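Local coordinates for protein GTP cyclohydrolase 1 type 2 homolog (Escherichia coli, Escherichia coli O157:H7, PDB 1NMO) that binds a pair of iron ions in each subunit of a ring-shaped hexamer and may help degrade radiation-damaged nucleotides, at residues 99-102 / 107-110; 62-67 / 217-222. All blocks are in the same frame, centred on the assembly; numbering follows the deposited sequence.

Interaction 1: 99-102 / 107-110; sequences PLDA and GNNA. With FE (Fe (III) ion), chain H.
Asp-101 and Asn-108 each fold CG back beside their backbone N, opposite the carbonyl carbon (chi1 -77° and -69°), which brings a carboxylate and a carboxamide together beside an iron ion. Asn-108 ND2 donates almost straight to Asp-101 OD1, the carboxylate and amide planes standing 54° apart. The modelled 2.4 Å between ND2 and OD1 is too short to be taken at face value. The carboxylate meets the iron of chain H asymmetrically, Asp-101 OD2 at 2.4 Å and OD1 longer at 2.7 Å, so the oxygen taking the Asn-108 N-H also leans on the metal. Asn-108 is thus placed as a second-shell residue that probably helps orient the ligand; its OD1 accepts from Gly-222 N, which fixes the amide with its NH2 turned toward Asp-101. His-63 and Glu-219 complete the protein ligands. The backbone frame is two successive helices joined by a short loop: the last residues of helix 98-102 face the start of helix 108-116, with Gly-107 as its N-cap. First-turn N-H groups, which have no acceptor within their own helix, bond to carbonyls of the preceding one, Asn-108 N to Leu-100 O at 2.9 Å and Asn-109 N to Asp-101 O at 3.3 Å. Gly-107, without a side chain to hold the two segments apart, brings its CA to 3.2 Å from Leu-100 O in a CA-H...O contact. Water 1 is hydrogen-bonded to Asp-101 O at 2.7 Å and accepts from Ala-110 N at 3.0 Å. Asn-109 lays its CB against Asp-101 O; its OD1 accepts from Thr-172 N.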
loop_
_atom_site.group_PDB
_atom_site.type_symbol
_atom_site.label_atom_id
_atom_site.label_comp_id
_atom_site.label_asym_id
_atom_site.label_seq_id
_atom_site.Cartn_x
_atom_site.Cartn_y
_atom_site.Cartn_z
ATOM N N PRO A 99 -18.264 -12.843 36.910
ATOM C CA PRO A 99 -17.979 -11.977 38.065
ATOM C C PRO A 99 -17.043 -10.841 37.695
ATOM O O PRO A 99 -17.141 -9.701 38.236
ATOM C CB PRO A 99 -17.375 -12.943 39.096
ATOM C CG PRO A 99 -18.083 -14.271 38.749
ATOM C CD PRO A 99 -17.979 -14.249 37.215
ATOM N N LEU A 100 -16.131 -11.095 36.759
ATOM C CA LEU A 100 -15.173 -10.010 36.388
ATOM C C LEU A 100 -15.795 -9.010 35.394
ATOM O O LEU A 100 -15.205 -7.987 35.078
ATOM C CB LEU A 100 -13.847 -10.618 35.876
ATOM C CG LEU A 100 -12.617 -9.675 35.832
ATOM C CD1 LEU A 100 -12.348 -9.035 37.203
ATOM C CD2 LEU A 100 -11.413 -10.586 35.555
ATOM N N ASP A 101 -16.979 -9.311 34.889
ATOM C CA ASP A 101 -17.697 -8.342 34.050
ATOM C C ASP A 101 -18.551 -7.454 34.969
ATOM O O ASP A 101 -18.501 -6.230 34.895
ATOM C CB ASP A 101 -18.642 -9.044 33.026
ATOM C CG ASP A 101 -17.883 -9.622 31.863
ATOM O OD1 ASP A 101 -17.010 -8.881 31.352
ATOM O OD2 ASP A 101 -18.102 -10.800 31.476
ATOM N N ALA A 102 -19.323 -8.108 35.852
ATOM C CA ALA A 102 -20.246 -7.427 36.768
ATOM C C ALA A 102 -19.719 -6.641 37.983
ATOM O O ALA A 102 -20.293 -5.633 38.325
ATOM C CB ALA A 102 -21.321 -8.415 37.235
ATOM N N GLY A 107 -15.032 -4.587 37.811
ATOM C CA GLY A 107 -15.566 -5.148 36.580
ATOM C C GLY A 107 -15.283 -4.511 35.233
ATOM O O GLY A 107 -15.039 -3.307 35.210
ATOM N N ASN A 108 -15.350 -5.301 34.126
ATOM C CA ASN A 108 -15.095 -4.799 32.785
ATOM C C ASN A 108 -16.107 -3.681 32.538
ATOM O O ASN A 108 -15.766 -2.662 32.010
ATOM C CB ASN A 108 -15.294 -5.865 31.691
ATOM C CG ASN A 108 -14.230 -6.998 31.704
ATOM O OD1 ASN A 108 -13.000 -6.769 31.850
ATOM N ND2 ASN A 108 -14.711 -8.242 31.494
ATOM N N ASN A 109 -17.358 -3.914 32.880
ATOM C CA ASN A 109 -18.397 -2.912 32.695
ATOM C C ASN A 109 -18.095 -1.566 33.399
ATOM O O ASN A 109 -18.208 -0.482 32.765
ATOM C CB ASN A 109 -19.750 -3.467 33.196
ATOM C CG ASN A 109 -20.440 -4.318 32.140
ATOM O OD1 ASN A 109 -20.127 -4.166 30.953
ATOM N ND2 ASN A 109 -21.417 -5.215 32.553
ATOM N N ALA A 110 -17.662 -1.594 34.661
ATOM C CA ALA A 110 -17.466 -0.329 35.360
ATOM C C ALA A 110 -16.258 0.433 34.932
ATOM O O ALA A 110 -16.285 1.661 34.985
ATOM C CB ALA A 110 -17.425 -0.546 36.866
HETATM FE FE FE H . -17.055 -10.580 29.285
HETATM O O HOH W 1 -18.547 -3.943 36.269
HETATM O O HOH W 2 -19.251 -9.931 28.658
#

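Interaction 2: 62-67 / 217-222; sequences VHHGYF and ATERGG. With FE (Fe (III) ion), chain G; FE (Fe (III) ion), chain H.
Glu-219 reaches His-63 and His-64 through metal, its carboxylate bridging two iron ions 3.2 Å apart: OE1 binds the iron of chain G at 2.3 Å and OE2 that of chain H, also at 2.3 Å. The dense part lies round this carboxylate. His-63, with CG anti to the backbone N (chi1 -180°), extends toward Glu-219 and sets NE2 2.5 Å from the iron of chain H, which lies in its ring plane; that ring stands 70° from the carboxylate. Water 2 is a further ligand of this iron. The neighbouring His-64 ring, only 24° from the carboxylate plane, binds the iron of chain G through NE2 at 2.1 Å, with the rim of one face against His-63 CD2. His-63 ND1 is held by Trp-96, and Thr-172 OG1 bonds to Glu-219 OE2. The looser side is that of His-64, which is partly exposed and packs against Glu-197 of the second subunit. Arg-220 turns away and grips Ala-217 O side-on with NE and NH2. With Asp-101 on one iron and His-215 on the other, this is the carboxylate-bridged dinuclear metal site of a NIF3-family protein.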
loop_
_atom_site.group_PDB
_atom_site.type_symbol
_atom_site.label_atom_id
_atom_site.label_comp_id
_atom_site.label_asym_id
_atom_site.label_seq_id
_atom_site.Cartn_x
_atom_site.Cartn_y
_atom_site.Cartn_z
ATOM N N VAL A 62 -6.938 -14.774 34.249
ATOM C CA VAL A 62 -7.537 -14.284 33.023
ATOM C C VAL A 62 -9.028 -14.083 33.080
ATOM O O VAL A 62 -9.649 -14.509 34.048
ATOM C CB VAL A 62 -7.325 -15.289 31.852
ATOM C CG1 VAL A 62 -5.856 -15.456 31.520
ATOM C CG2 VAL A 62 -7.933 -16.594 32.188
ATOM N N HIS A 63 -9.584 -13.359 32.086
ATOM C CA HIS A 63 -11.020 -13.186 32.007
ATOM C C HIS A 63 -11.635 -14.401 31.292
ATOM O O HIS A 63 -12.749 -14.802 31.637
ATOM C CB HIS A 63 -11.377 -11.950 31.249
ATOM C CG HIS A 63 -12.857 -11.696 31.132
ATOM N ND1 HIS A 63 -13.764 -11.981 32.144
ATOM C CD2 HIS A 63 -13.585 -11.176 30.102
ATOM C CE1 HIS A 63 -14.986 -11.656 31.730
ATOM N NE2 HIS A 63 -14.909 -11.170 30.490
ATOM N N HIS A 64 -10.908 -14.960 30.300
ATOM C CA HIS A 64 -11.334 -16.132 29.513
ATOM C C HIS A 64 -10.371 -17.335 29.658
ATOM O O HIS A 64 -9.307 -17.424 29.009
ATOM C CB HIS A 64 -11.398 -15.807 28.024
ATOM C CG HIS A 64 -12.338 -14.709 27.668
ATOM N ND1 HIS A 64 -11.902 -13.451 27.311
ATOM C CD2 HIS A 64 -13.691 -14.680 27.591
ATOM C CE1 HIS A 64 -12.942 -12.700 27.017
ATOM N NE2 HIS A 64 -14.038 -13.418 27.175
ATOM N N GLY A 65 -10.747 -18.291 30.500
ATOM C CA GLY A 65 -9.883 -19.449 30.712
ATOM C C GLY A 65 -10.411 -20.585 29.899
ATOM O O GLY A 65 -10.767 -20.364 28.741
ATOM N N TYR A 66 -10.529 -21.787 30.489
ATOM C CA TYR A 66 -10.972 -22.961 29.695
ATOM C C TYR A 66 -12.247 -23.653 30.207
ATOM O O TYR A 66 -12.973 -23.127 31.053
ATOM C CB TYR A 66 -9.849 -24.008 29.672
ATOM C CG TYR A 66 -8.465 -23.499 29.304
ATOM C CD1 TYR A 66 -8.317 -22.498 28.400
ATOM C CD2 TYR A 66 -7.283 -24.033 29.891
ATOM C CE1 TYR A 66 -7.052 -21.993 28.078
ATOM C CE2 TYR A 66 -6.004 -23.528 29.553
ATOM C CZ TYR A 66 -5.920 -22.491 28.646
ATOM O OH TYR A 66 -4.735 -21.832 28.293
ATOM N N PHE A 67 -12.524 -24.828 29.645
ATOM C CA PHE A 67 -13.646 -25.674 30.104
ATOM C C PHE A 67 -15.014 -25.038 29.990
ATOM O O PHE A 67 -15.796 -25.098 30.939
ATOM C CB PHE A 67 -13.388 -26.019 31.556
ATOM C CG PHE A 67 -11.968 -26.462 31.796
ATOM C CD1 PHE A 67 -11.399 -27.422 30.971
ATOM C CD2 PHE A 67 -11.212 -25.927 32.812
ATOM C CE1 PHE A 67 -10.088 -27.840 31.155
ATOM C CE2 PHE A 67 -9.929 -26.331 33.005
ATOM C CZ PHE A 67 -9.366 -27.308 32.155
ATOM N N ALA A 217 -10.580 -5.339 23.067
ATOM C CA ALA A 217 -10.423 -3.929 23.371
ATOM C C ALA A 217 -11.247 -3.486 24.606
ATOM O O ALA A 217 -10.759 -2.735 25.447
ATOM C CB ALA A 217 -10.818 -3.096 22.098
ATOM N N THR A 218 -12.455 -4.013 24.766
ATOM C CA THR A 218 -13.296 -3.658 25.882
ATOM C C THR A 218 -13.171 -4.504 27.153
ATOM O O THR A 218 -13.771 -4.134 28.217
ATOM C CB THR A 218 -14.786 -3.605 25.440
ATOM O OG1 THR A 218 -15.211 -4.914 24.976
ATOM C CG2 THR A 218 -14.949 -2.547 24.251
ATOM N N GLU A 219 -12.355 -5.576 27.105
ATOM C CA GLU A 219 -12.220 -6.440 28.275
ATOM C C GLU A 219 -10.792 -6.542 28.810
ATOM O O GLU A 219 -10.298 -7.620 29.258
ATOM C CB GLU A 219 -12.853 -7.819 28.004
ATOM C CG GLU A 219 -14.350 -7.597 27.745
ATOM C CD GLU A 219 -15.144 -8.854 27.845
ATOM O OE1 GLU A 219 -14.513 -9.948 27.673
ATOM O OE2 GLU A 219 -16.376 -8.757 28.084
ATOM N N ARG A 220 -10.115 -5.399 28.693
ATOM C CA ARG A 220 -8.828 -5.294 29.290
ATOM C C ARG A 220 -9.150 -4.583 30.646
ATOM O O ARG A 220 -8.512 -4.845 31.660
ATOM C CB ARG A 220 -7.942 -4.414 28.446
ATOM C CG ARG A 220 -7.435 -5.049 27.207
ATOM C CD ARG A 220 -6.736 -3.959 26.408
ATOM N NE ARG A 220 -7.735 -3.001 25.875
ATOM C CZ ARG A 220 -7.437 -2.013 25.031
ATOM N NH1 ARG A 220 -6.184 -1.828 24.624
ATOM N NH2 ARG A 220 -8.397 -1.235 24.576
ATOM N N GLY A 221 -10.176 -3.729 30.688
ATOM C CA GLY A 221 -10.372 -3.001 31.949
ATOM C C GLY A 221 -10.365 -3.780 33.258
ATOM O O GLY A 221 -9.608 -3.449 34.170
ATOM N N GLY A 222 -11.222 -4.803 33.342
ATOM C CA GLY A 222 -11.394 -5.645 34.538
ATOM C C GLY A 222 -10.198 -6.407 35.062
ATOM O O GLY A 222 -9.805 -6.276 36.228
HETATM FE FE FE G . -15.474 -11.870 26.864
HETATM FE FE FE H . -17.055 -10.580 29.285
HETATM O O HOH W 2 -19.251 -9.931 28.658
#

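Both interactions lie near the middle of the chain and share the iron of chain H and its water 2. All touching residues of interaction 1 are buried, whereas in interaction 2 His-64 is partly exposed, next to the second subunit. The first joins adjacent helices by direct hydrogen bonds; the second joins segments 150 residues apart, the loop after strand 59-62 and the junction between helix 215-218 and helix 221-233, almost wholly through metal. It accordingly buries less surface, 120 Å² against 253 Å². Asn-108 ND2 packs 3.1 Å from His-63 NE2, and Asp-101 OD1 lies 3.3 Å from Glu-219 OE2, the two carboxylates brought together by the iron they both bind.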